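Inositol monophosphatase (Staphylococcus aureus, PDB 5J16) probably hydrolyses myo-inositol monophosphates to free inositol and phosphate in a metal-dependent reaction, and here holds calcium ions and D-myo-inositol-1-phosphate. Local coordinates at residues T209-P214 / S242-I247; A52-I57 / G72-G77; Q157-I162 / G202-Y207. All coordinates share one frame; numbering follows the deposited sequence.

Interaction 1: T209-P214 / S242-I247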
ATOM      1  N   THR A 209     -13.571  -5.418   3.527  1.00 26.39           N
ATOM      2  CA  THR A 209     -13.647  -6.202   2.305  1.00 30.04           C
ATOM      3  C   THR A 209     -14.900  -7.071   2.360  1.00 30.07           C
ATOM      4  O   THR A 209     -15.332  -7.484   3.426  1.00 34.21           O
ATOM      5  CB  THR A 209     -12.336  -7.040   2.080  1.00 29.36           C
ATOM      6  OG1 THR A 209     -12.470  -7.929   0.970  1.00 30.94           O
ATOM      7  CG2 THR A 209     -11.991  -7.844   3.279  1.00 28.82           C
ATOM      8  N   PRO A 210     -15.506  -7.320   1.216  1.00 32.03           N
ATOM      9  CA  PRO A 210     -16.698  -8.160   1.181  1.00 32.50           C
ATOM     10  C   PRO A 210     -16.421  -9.671   1.245  1.00 33.21           C
ATOM     11  O   PRO A 210     -17.286 -10.403   1.678  1.00 33.91           O
ATOM     12  CB  PRO A 210     -17.313  -7.792  -0.167  1.00 32.37           C
ATOM     13  CG  PRO A 210     -16.124  -7.506  -1.022  1.00 32.75           C
ATOM     14  CD  PRO A 210     -15.204  -6.745  -0.111  1.00 31.94           C
ATOM     15  N   ARG A 211     -15.257 -10.142   0.800  1.00 33.83           N
ATOM     16  CA  ARG A 211     -14.942 -11.575   0.843  1.00 36.02           C
ATOM     17  C   ARG A 211     -13.509 -11.892   1.352  1.00 33.64           C
ATOM     18  O   ARG A 211     -12.506 -11.595   0.705  1.00 36.78           O
ATOM     19  CB  ARG A 211     -15.158 -12.226  -0.529  1.00 40.48           C
ATOM     20  CG  ARG A 211     -15.079 -13.752  -0.461  1.00 54.10           C
ATOM     21  CD  ARG A 211     -15.577 -14.541  -1.696  1.00 61.79           C
ATOM     22  NE  ARG A 211     -15.945 -15.914  -1.269  1.00 70.08           N
ATOM     23  CZ  ARG A 211     -17.179 -16.369  -0.996  1.00 70.14           C
ATOM     24  NH1 ARG A 211     -18.254 -15.608  -1.161  1.00 78.09           N
ATOM     25  NH2 ARG A 211     -17.347 -17.620  -0.576  1.00 63.08           N
ATOM     26  N   LEU A 212     -13.451 -12.531   2.503  1.00 29.15           N
ATOM     27  CA  LEU A 212     -12.285 -13.229   2.967  1.00 28.60           C
ATOM     28  C   LEU A 212     -12.568 -14.680   3.387  1.00 29.88           C
ATOM     29  O   LEU A 212     -13.666 -15.004   3.826  1.00 33.06           O
ATOM     30  CB  LEU A 212     -11.742 -12.458   4.145  1.00 28.87           C
ATOM     31  CG  LEU A 212     -10.375 -11.823   3.994  1.00 30.33           C
ATOM     32  CD1 LEU A 212     -10.057 -11.238   2.636  1.00 27.19           C
ATOM     33  CD2 LEU A 212     -10.146 -10.824   5.134  1.00 30.65           C
ATOM     34  N   GLN A 213     -11.564 -15.547   3.278  1.00 29.79           N
ATOM     35  CA  GLN A 213     -11.641 -16.891   3.849  1.00 28.77           C
ATOM     36  C   GLN A 213     -11.023 -16.928   5.276  1.00 28.80           C
ATOM     37  O   GLN A 213     -10.218 -16.026   5.637  1.00 27.30           O
ATOM     38  CB  GLN A 213     -10.949 -17.870   2.933  1.00 31.57           C
ATOM     39  CG  GLN A 213     -11.622 -18.060   1.566  1.00 33.18           C
ATOM     40  CD  GLN A 213     -12.935 -18.845   1.601  1.00 36.44           C
ATOM     41  OE1 GLN A 213     -13.804 -18.591   0.778  1.00 44.34           O
ATOM     42  NE2 GLN A 213     -13.104 -19.766   2.556  1.00 36.27           N
ATOM     43  N   PRO A 214     -11.421 -17.933   6.110  1.00 24.78           N
ATOM     44  CA  PRO A 214     -10.834 -18.055   7.438  1.00 24.66           C
ATOM     45  C   PRO A 214      -9.295 -18.003   7.483  1.00 25.18           C
ATOM     46  O   PRO A 214      -8.751 -17.452   8.421  1.00 24.21           O
ATOM     47  CB  PRO A 214     -11.306 -19.437   7.904  1.00 24.72           C
ATOM     48  CG  PRO A 214     -12.536 -19.708   7.150  1.00 24.98           C
ATOM     49  CD  PRO A 214     -12.258 -19.102   5.798  1.00 24.75           C
ATOM     50  N   SER A 242     -15.343 -21.090  10.845  1.00 32.11           N
ATOM     51  CA  SER A 242     -16.269 -22.017  10.136  1.00 34.88           C
ATOM     52  C   SER A 242     -16.656 -21.625   8.742  1.00 31.65           C
ATOM     53  O   SER A 242     -17.259 -22.418   8.058  1.00 36.78           O
ATOM     54  CB  SER A 242     -17.583 -22.265  10.931  1.00 36.51           C
ATOM     55  OG  SER A 242     -18.168 -21.041  11.341  1.00 41.87           O
ATOM     56  N   GLY A 243     -16.359 -20.414   8.300  1.00 32.59           N
ATOM     57  CA  GLY A 243     -16.603 -20.075   6.896  1.00 31.29           C
ATOM     58  C   GLY A 243     -16.083 -18.736   6.408  1.00 29.67           C
ATOM     59  O   GLY A 243     -15.655 -17.897   7.184  1.00 26.94           O
ATOM     60  N   PRO A 244     -16.194 -18.511   5.107  1.00 28.48           N
ATOM     61  CA  PRO A 244     -15.834 -17.234   4.569  1.00 30.25           C
ATOM     62  C   PRO A 244     -16.771 -16.154   5.086  1.00 29.67           C
ATOM     63  O   PRO A 244     -17.825 -16.474   5.576  1.00 31.74           O
ATOM     64  CB  PRO A 244     -16.023 -17.402   3.062  1.00 29.42           C
ATOM     65  CG  PRO A 244     -17.026 -18.476   2.911  1.00 29.56           C
ATOM     66  CD  PRO A 244     -17.037 -19.284   4.186  1.00 29.48           C
ATOM     67  N   ASN A 245     -16.356 -14.898   4.983  1.00 28.46           N
ATOM     68  CA  ASN A 245     -17.164 -13.784   5.404  1.00 29.84           C
ATOM     69  C   ASN A 245     -16.625 -12.451   4.848  1.00 26.06           C
ATOM     70  O   ASN A 245     -15.532 -12.410   4.285  1.00 24.28           O
ATOM     71  CB  ASN A 245     -17.211 -13.717   6.938  1.00 30.02           C
ATOM     72  CG  ASN A 245     -18.608 -13.370   7.475  1.00 33.14           C
ATOM     73  OD1 ASN A 245     -19.464 -12.753   6.807  1.00 28.81           O
ATOM     74  ND2 ASN A 245     -18.831 -13.754   8.726  1.00 35.45           N
ATOM     75  N   SER A 246     -17.416 -11.393   5.029  1.00 23.96           N
ATOM     76  CA  SER A 246     -17.010 -10.008   4.771  1.00 23.82           C
ATOM     77  C   SER A 246     -16.367  -9.547   6.053  1.00 24.24           C
ATOM     78  O   SER A 246     -16.390 -10.291   7.027  1.00 24.34           O
ATOM     79  CB  SER A 246     -18.210  -9.125   4.380  1.00 23.19           C
ATOM     80  OG  SER A 246     -19.138  -8.967   5.442  1.00 22.93           O
ATOM     81  N   ILE A 247     -15.781  -8.344   6.035  1.00 26.36           N
ATOM     82  CA  ILE A 247     -14.840  -7.893   7.042  1.00 28.39           C
ATOM     83  C   ILE A 247     -14.983  -6.409   7.298  1.00 28.57           C
ATOM     84  O   ILE A 247     -14.934  -5.629   6.371  1.00 28.95           O
ATOM     85  CB  ILE A 247     -13.374  -8.097   6.564  1.00 31.37           C
ATOM     86  CG1 ILE A 247     -13.142  -9.494   6.025  1.00 35.79           C
ATOM     87  CG2 ILE A 247     -12.386  -7.910   7.698  1.00 34.47           C
ATOM     88  CD1 ILE A 247     -13.254 -10.629   7.054  1.00 38.94           C
TER
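T209 and I247 form a hydrogen-bonded antiparallel pair, with T209 N to I247 O at 3.2 Å and I247 N to T209 O at 2.8 Å. L212 and N245 form the next pair, closed by L212 N to N245 O at 2.7 Å and N245 N to L212 O at 2.9 Å. The register slips by one residue between the pairs. This is a beta bulge, and it falls where the chain turns a corner at P210.

The tight part is the cluster of T209, L212 and I247 on one face. With CG1 turned anti to the carbonyl carbon (chi1 -49°), I247 sets that atom between T209 CG2 and L212 CD2, each 3.4 Å away. T209 lies alongside I247, while L212 crosses it at about a right angle.

The looser side is built on the P244 ring. Q213 OE1 meets P244 CB at 3.4 Å. The extended chain of R211, an exposed residue, carries NH2 to P244 CG at 3.6 Å.

R211 and L212 also touch the bound inositol phosphate. F217 of helix 214-225 covers L212 and I247, W166 of helix 164-167 packs on T209 and P210, and strand 245-251 lies between strands 206-209 and 229-232 in the five-stranded sheet.

Interaction 2: A52-I57 / G72-G77. With CA (calcium ion), chain F.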
ATOM      1  N   ALA A  52       4.059 -26.097  -2.138  1.00 49.32           N
ATOM      2  CA  ALA A  52       5.252 -26.588  -1.475  1.00 43.77           C
ATOM      3  C   ALA A  52       5.222 -26.210  -0.011  1.00 43.82           C
ATOM      4  O   ALA A  52       5.192 -27.102   0.847  1.00 49.24           O
ATOM      5  CB  ALA A  52       6.504 -26.037  -2.137  1.00 44.53           C
ATOM      6  N   THR A  53       5.210 -24.892   0.256  1.00 40.45           N
ATOM      7  CA  THR A  53       5.076 -24.329   1.611  1.00 35.10           C
ATOM      8  C   THR A  53       3.880 -24.862   2.406  1.00 32.36           C
ATOM      9  O   THR A  53       4.032 -25.176   3.572  1.00 33.00           O
ATOM     10  CB  THR A  53       4.992 -22.798   1.587  1.00 34.05           C
ATOM     11  OG1 THR A  53       6.090 -22.269   0.828  1.00 31.14           O
ATOM     12  CG2 THR A  53       5.023 -22.211   2.991  1.00 31.72           C
ATOM     13  N   GLU A  54       2.715 -24.995   1.797  1.00 32.85           N
ATOM     14  CA  GLU A  54       1.555 -25.544   2.542  1.00 36.61           C
ATOM     15  C   GLU A  54       1.802 -26.991   2.981  1.00 36.46           C
ATOM     16  O   GLU A  54       1.528 -27.334   4.131  1.00 32.72           O
ATOM     17  CB  GLU A  54       0.213 -25.458   1.774  1.00 37.43           C
ATOM     18  CG  GLU A  54      -0.946 -25.780   2.706  1.00 41.88           C
ATOM     19  CD  GLU A  54      -2.314 -25.252   2.311  1.00 44.63           C
ATOM     20  OE1 GLU A  54      -2.482 -24.053   1.923  1.00 47.98           O
ATOM     21  OE2 GLU A  54      -3.252 -26.075   2.440  1.00 43.51           O
ATOM     22  N   ASP A  55       2.316 -27.816   2.062  1.00 39.72           N
ATOM     23  CA  ASP A  55       2.662 -29.216   2.342  1.00 41.62           C
ATOM     24  C   ASP A  55       3.727 -29.345   3.425  1.00 42.91           C
ATOM     25  O   ASP A  55       3.599 -30.168   4.334  1.00 44.04           O
ATOM     26  CB  ASP A  55       3.121 -29.924   1.066  1.00 45.25           C
ATOM     27  CG  ASP A  55       1.976 -30.182   0.105  1.00 51.09           C
ATOM     28  OD1 ASP A  55       0.789 -30.055   0.515  1.00 56.69           O
ATOM     29  OD2 ASP A  55       2.260 -30.510  -1.067  1.00 55.49           O
ATOM     30  N   PHE A  56       4.764 -28.523   3.342  1.00 37.83           N
ATOM     31  CA  PHE A  56       5.728 -28.459   4.417  1.00 34.52           C
ATOM     32  C   PHE A  56       5.062 -28.239   5.779  1.00 33.24           C
ATOM     33  O   PHE A  56       5.344 -28.967   6.707  1.00 36.84           O
ATOM     34  CB  PHE A  56       6.768 -27.365   4.136  1.00 34.42           C
ATOM     35  CG  PHE A  56       7.705 -27.111   5.290  1.00 34.46           C
ATOM     36  CD1 PHE A  56       8.652 -28.078   5.659  1.00 38.59           C
ATOM     37  CD2 PHE A  56       7.637 -25.940   6.011  1.00 32.87           C
ATOM     38  CE1 PHE A  56       9.528 -27.851   6.716  1.00 37.60           C
ATOM     39  CE2 PHE A  56       8.476 -25.719   7.083  1.00 36.19           C
ATOM     40  CZ  PHE A  56       9.439 -26.660   7.425  1.00 38.26           C
ATOM     41  N   ILE A  57       4.195 -27.230   5.896  1.00 32.36           N
ATOM     42  CA  ILE A  57       3.549 -26.848   7.174  1.00 29.22           C
ATOM     43  C   ILE A  57       2.585 -27.931   7.661  1.00 31.15           C
ATOM     44  O   ILE A  57       2.612 -28.302   8.845  1.00 28.80           O
ATOM     45  CB  ILE A  57       2.817 -25.465   7.063  1.00 27.39           C
ATOM     46  CG1 ILE A  57       3.859 -24.345   6.861  1.00 29.90           C
ATOM     47  CG2 ILE A  57       1.984 -25.151   8.307  1.00 25.98           C
ATOM     48  CD1 ILE A  57       3.325 -23.043   6.300  1.00 28.59           C
ATOM     49  N   GLY A  72      -6.440 -25.341   5.408  1.00 39.08           N
ATOM     50  CA  GLY A  72      -5.572 -24.632   4.474  1.00 41.98           C
ATOM     51  C   GLY A  72      -6.261 -24.231   3.191  1.00 48.11           C
ATOM     52  O   GLY A  72      -7.232 -24.873   2.784  1.00 50.49           O
ATOM     53  N   GLU A  73      -5.742 -23.185   2.532  1.00 54.39           N
ATOM     54  CA  GLU A  73      -6.359 -22.701   1.291  1.00 56.74           C
ATOM     55  C   GLU A  73      -6.104 -23.633   0.132  1.00 58.48           C
ATOM     56  O   GLU A  73      -7.049 -24.028  -0.553  1.00 58.28           O
ATOM     57  CB  GLU A  73      -5.994 -21.244   0.973  1.00 63.12           C
ATOM     58  CG  GLU A  73      -4.896 -20.914  -0.032  1.00 67.58           C
ATOM     59  CD  GLU A  73      -5.285 -19.726  -0.883  1.00 62.96           C
ATOM     60  OE1 GLU A  73      -4.682 -18.652  -0.693  1.00 56.89           O
ATOM     61  OE2 GLU A  73      -6.214 -19.878  -1.712  1.00 67.67           O
ATOM     62  N   GLU A  74      -4.840 -24.027  -0.044  1.00 68.83           N
ATOM     63  CA  GLU A  74      -4.435 -24.946  -1.130  1.00 72.57           C
ATOM     64  C   GLU A  74      -4.779 -26.426  -0.818  1.00 69.52           C
ATOM     65  O   GLU A  74      -4.056 -27.340  -1.237  1.00 69.61           O
ATOM     66  CB  GLU A  74      -2.940 -24.751  -1.511  1.00 80.18           C
ATOM     67  CG  GLU A  74      -2.702 -23.997  -2.820  1.00 85.77           C
ATOM     68  CD  GLU A  74      -3.007 -22.510  -2.736  1.00 88.54           C
ATOM     69  OE1 GLU A  74      -2.511 -21.845  -1.800  1.00 96.87           O
ATOM     70  OE2 GLU A  74      -3.721 -21.993  -3.624  1.00 96.37           O
ATOM     71  N   GLY A  75      -5.859 -26.646  -0.055  1.00 62.35           N
ATOM     72  CA  GLY A  75      -6.621 -27.880  -0.110  1.00 59.88           C
ATOM     73  C   GLY A  75      -6.385 -28.835   1.026  1.00 60.51           C
ATOM     74  O   GLY A  75      -6.125 -30.018   0.804  1.00 67.19           O
ATOM     75  N   HIS A  76      -6.465 -28.334   2.253  1.00 58.74           N
ATOM     76  CA  HIS A  76      -6.438 -29.186   3.445  1.00 54.41           C
ATOM     77  C   HIS A  76      -7.587 -28.782   4.350  1.00 49.19           C
ATOM     78  O   HIS A  76      -7.784 -27.605   4.614  1.00 36.09           O
ATOM     79  CB  HIS A  76      -5.121 -29.046   4.210  1.00 56.12           C
ATOM     80  CG  HIS A  76      -3.944 -29.660   3.522  1.00 59.74           C
ATOM     81  ND1 HIS A  76      -3.054 -28.922   2.764  1.00 62.68           N
ATOM     82  CD2 HIS A  76      -3.493 -30.934   3.499  1.00 58.53           C
ATOM     83  CE1 HIS A  76      -2.113 -29.718   2.293  1.00 60.37           C
ATOM     84  NE2 HIS A  76      -2.355 -30.943   2.724  1.00 63.40           N
ATOM     85  N   GLY A  77      -8.352 -29.761   4.817  1.00 53.50           N
ATOM     86  CA  GLY A  77      -9.396 -29.514   5.836  1.00 58.14           C
ATOM     87  C   GLY A  77     -10.731 -28.843   5.490  1.00 55.36           C
ATOM     88  O   GLY A  77     -11.482 -28.501   6.406  1.00 61.18           O
TER
HETATM   89 CA    CA F 302      -2.605 -17.977  -0.466  1.00 40.22          CA
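E54 reaches from helix 48-64 into the loop after strand 69-72, and its carboxylate takes two hydrogen bonds there. H76 ND1 gives a nearly straight one to E54 OE2, 2.9 Å long with an angle of 175° at the hydrogen. It uses the anti lone pair of OE2, which lies close to the imidazole plane. E74 N bonds to E54 OE1 at 3.1 Å, from the syn side but 31° out of the carboxylate plane. The glutamate gets this far because CG is anti to the backbone N (chi1 -169°) and the chain stays extended.

Close packing adds to these bonds. E54 OE2 lies 3.4 Å from G72 CA. D55 OD1 comes to the edge of the imidazole, 3.4 Å from H76 CE1, with its carboxylate almost perpendicular to the ring. F58 stacks on the same ring.

Metal binding is the third kind. E73 OE1 holds a calcium ion at 2.2 Å, together with D91 OD1 and I93 O, and E73 also touches the inositol phosphate.

E54 thus holds the backbone at E74, the residue next to the metal ligand E73, which is consistent with steadying that loop. The two carboxylates beside the H76 ring would probably favour its protonated form.

Interaction 3: Q157-I162 / G202-Y207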
ATOM      1  N   GLN A 157     -11.031  11.539  10.462  1.00 36.53           N
ATOM      2  CA  GLN A 157      -9.566  11.628  10.669  1.00 39.58           C
ATOM      3  C   GLN A 157      -8.866  10.242  10.597  1.00 37.42           C
ATOM      4  O   GLN A 157      -7.872  10.002  11.274  1.00 35.38           O
ATOM      5  CB  GLN A 157      -9.216  12.419  11.968  1.00 40.88           C
ATOM      6  CG  GLN A 157      -8.892  13.924  11.776  1.00 47.21           C
ATOM      7  CD  GLN A 157      -7.802  14.285  10.693  1.00 53.07           C
ATOM      8  OE1 GLN A 157      -7.930  15.293   9.968  1.00 53.85           O
ATOM      9  NE2 GLN A 157      -6.743  13.471  10.588  1.00 52.81           N
ATOM     10  N   SER A 158      -9.390   9.354   9.745  1.00 34.51           N
ATOM     11  CA  SER A 158      -8.945   7.962   9.682  1.00 31.95           C
ATOM     12  C   SER A 158      -8.507   7.608   8.245  1.00 30.91           C
ATOM     13  O   SER A 158      -9.179   7.945   7.292  1.00 32.98           O
ATOM     14  CB  SER A 158     -10.080   7.014  10.118  1.00 30.60           C
ATOM     15  OG  SER A 158     -10.337   7.025  11.508  1.00 29.70           O
ATOM     16  N   ILE A 159      -7.393   6.904   8.118  1.00 34.01           N
ATOM     17  CA  ILE A 159      -6.937   6.269   6.857  1.00 35.71           C
ATOM     18  C   ILE A 159      -7.564   4.877   6.865  1.00 34.14           C
ATOM     19  O   ILE A 159      -7.360   4.131   7.838  1.00 31.90           O
ATOM     20  CB  ILE A 159      -5.378   6.109   6.788  1.00 36.66           C
ATOM     21  CG1 ILE A 159      -4.623   7.365   7.212  1.00 39.59           C
ATOM     22  CG2 ILE A 159      -4.925   5.779   5.385  1.00 41.20           C
ATOM     23  CD1 ILE A 159      -4.990   8.612   6.449  1.00 41.25           C
ATOM     24  N   ILE A 160      -8.323   4.525   5.826  1.00 33.16           N
ATOM     25  CA  ILE A 160      -8.969   3.191   5.764  1.00 35.30           C
ATOM     26  C   ILE A 160      -8.375   2.309   4.677  1.00 34.03           C
ATOM     27  O   ILE A 160      -7.983   2.806   3.618  1.00 35.01           O
ATOM     28  CB  ILE A 160     -10.497   3.240   5.538  1.00 37.49           C
ATOM     29  CG1 ILE A 160     -10.858   4.015   4.276  1.00 36.01           C
ATOM     30  CG2 ILE A 160     -11.180   3.810   6.770  1.00 40.36           C
ATOM     31  CD1 ILE A 160     -12.344   4.211   4.086  1.00 39.76           C
ATOM     32  N   GLY A 161      -8.312   1.006   4.954  1.00 30.07           N
ATOM     33  CA  GLY A 161      -7.833   0.020   4.004  1.00 28.73           C
ATOM     34  C   GLY A 161      -9.004  -0.459   3.187  1.00 29.40           C
ATOM     35  O   GLY A 161      -9.903  -1.103   3.716  1.00 30.03           O
ATOM     36  N   ILE A 162      -9.007  -0.142   1.894  1.00 29.95           N
ATOM     37  CA  ILE A 162      -9.976  -0.701   0.976  1.00 29.26           C
ATOM     38  C   ILE A 162      -9.546  -0.671  -0.467  1.00 28.39           C
ATOM     39  O   ILE A 162      -9.160   0.352  -1.001  1.00 30.06           O
ATOM     40  CB  ILE A 162     -11.312   0.048   1.096  1.00 34.22           C
ATOM     41  CG1 ILE A 162     -12.409  -0.680   0.331  1.00 36.57           C
ATOM     42  CG2 ILE A 162     -11.184   1.505   0.683  1.00 36.44           C
ATOM     43  CD1 ILE A 162     -13.756  -0.004   0.520  1.00 42.65           C
ATOM     44  N   GLY A 202      -1.676   0.138  14.274  1.00 30.07           N
ATOM     45  CA  GLY A 202      -1.995   1.569  14.054  1.00 31.82           C
ATOM     46  C   GLY A 202      -1.612   2.200  12.701  1.00 33.42           C
ATOM     47  O   GLY A 202      -1.769   3.386  12.519  1.00 37.29           O
ATOM     48  N   ASN A 203      -1.122   1.440  11.737  1.00 35.59           N
ATOM     49  CA  ASN A 203      -0.850   2.011  10.402  1.00 39.56           C
ATOM     50  C   ASN A 203      -2.093   2.364   9.594  1.00 36.20           C
ATOM     51  O   ASN A 203      -2.043   3.230   8.733  1.00 41.09           O
ATOM     52  CB  ASN A 203      -0.017   1.046   9.560  1.00 43.77           C
ATOM     53  CG  ASN A 203       1.398   1.531   9.356  1.00 49.29           C
ATOM     54  OD1 ASN A 203       2.109   1.931  10.313  1.00 46.01           O
ATOM     55  ND2 ASN A 203       1.832   1.490   8.096  1.00 51.90           N
ATOM     56  N   LEU A 204      -3.162   1.619   9.809  1.00 30.51           N
ATOM     57  CA  LEU A 204      -4.471   1.966   9.307  1.00 28.70           C
ATOM     58  C   LEU A 204      -5.425   1.988  10.501  1.00 28.65           C
ATOM     59  O   LEU A 204      -5.319   1.169  11.424  1.00 28.76           O
ATOM     60  CB  LEU A 204      -4.958   0.905   8.303  1.00 29.42           C
ATOM     61  CG  LEU A 204      -4.182   0.725   6.990  1.00 27.68           C
ATOM     62  CD1 LEU A 204      -4.669  -0.517   6.284  1.00 26.03           C
ATOM     63  CD2 LEU A 204      -4.386   1.957   6.126  1.00 27.92           C
ATOM     64  N   GLU A 205      -6.375   2.909  10.471  1.00 28.40           N
ATOM     65  CA  GLU A 205      -7.408   2.961  11.501  1.00 28.99           C
ATOM     66  C   GLU A 205      -8.474   1.867  11.255  1.00 28.81           C
ATOM     67  O   GLU A 205      -8.960   1.263  12.226  1.00 29.32           O
ATOM     68  CB  GLU A 205      -7.997   4.383  11.634  1.00 28.90           C
ATOM     69  CG  GLU A 205      -7.059   5.416  12.282  1.00 29.70           C
ATOM     70  CD  GLU A 205      -5.900   5.912  11.405  1.00 31.00           C
ATOM     71  OE1 GLU A 205      -6.028   5.951  10.174  1.00 32.79           O
ATOM     72  OE2 GLU A 205      -4.835   6.298  11.938  1.00 32.38           O
ATOM     73  N   ALA A 206      -8.783   1.567   9.988  1.00 25.47           N
ATOM     74  CA  ALA A 206      -9.750   0.511   9.650  1.00 26.60           C
ATOM     75  C   ALA A 206      -9.400  -0.209   8.338  1.00 26.38           C
ATOM     76  O   ALA A 206      -8.579   0.275   7.590  1.00 28.00           O
ATOM     77  CB  ALA A 206     -11.165   1.073   9.600  1.00 26.48           C
ATOM     78  N   TYR A 207     -10.015  -1.365   8.084  1.00 25.78           N
ATOM     79  CA  TYR A 207      -9.830  -2.117   6.841  1.00 24.79           C
ATOM     80  C   TYR A 207     -11.100  -2.863   6.549  1.00 24.77           C
ATOM     81  O   TYR A 207     -11.784  -3.284   7.470  1.00 22.18           O
ATOM     82  CB  TYR A 207      -8.676  -3.089   6.978  1.00 26.57           C
ATOM     83  CG  TYR A 207      -8.658  -4.244   5.970  1.00 27.17           C
ATOM     84  CD1 TYR A 207      -8.464  -4.023   4.611  1.00 28.94           C
ATOM     85  CD2 TYR A 207      -8.822  -5.546   6.387  1.00 27.78           C
ATOM     86  CE1 TYR A 207      -8.430  -5.079   3.699  1.00 28.27           C
ATOM     87  CE2 TYR A 207      -8.808  -6.599   5.489  1.00 29.56           C
ATOM     88  CZ  TYR A 207      -8.607  -6.373   4.151  1.00 29.40           C
ATOM     89  OH  TYR A 207      -8.576  -7.466   3.300  1.00 29.29           O
TER
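E205 OE1 takes the backbone N-H of I159 at 2.6 Å. The donor comes from the anti side of the carboxylate, 28° out of its plane. I159 O in turn accepts E205 N at 3.1 Å, so one residue grips both the N-H and the C=O of I159. The glutamate chain bends at chi2 (74°), which folds the carboxylate back to I159 N. Its CB lies against S158 OG at 3.5 Å.

Beyond this clasp the strands run parallel, pairing I160 with A206 and G161 with Y207. G161 N bonds to A206 O at 2.7 Å. G161 O sits 3.3 Å from Y207 CA, a CA-H...O contact.

Apolar groups fill in around the backbone. I159 CG2 meets L204 CD2 at 3.9 Å, the two side chains crossing at about a right angle. On another face, I160 CG2 packs on A206 CB at 3.9 Å. G161 has no side chain, which leaves room for L204 CD1.

The second shell positions these groups. S158 OG bonds to N154 O and to S153 OG. Strand 185-187 lies along the other edge of strand 159-161, and L254 of helix 252-263 covers S158, E205 and A206.

H101 ND1 of the second subunit bonds to E205 OE2. The two oxygens of E205 therefore have different tasks: OE1 accepts the N-H at the start of strand 159-161, and OE2 bonds to the second subunit.

Overall arrangement
Interactions 1 and 3 belong to the same five-stranded sheet and share strand 206-209. Interaction 3 pairs it in parallel with strand 159-161; interaction 1 pairs its end antiparallel with strand 245-251. They touch where L212 CD1 meets Y207 OH. Interaction 3 is the most buried, yet it borders the second subunit. Interactions 1 and 2 are partly buried. Interaction 2 joins a helix to a loop, far from interaction 3 but with nearest atoms about 6 Å from those of interaction 1. Its bonds run to a carboxylate, whereas interaction 1 relies on backbone pairing and interaction 3 mixes the two. The inositol phosphate is touched by R211 and L212 of interaction 1 and by E73 of interaction 2.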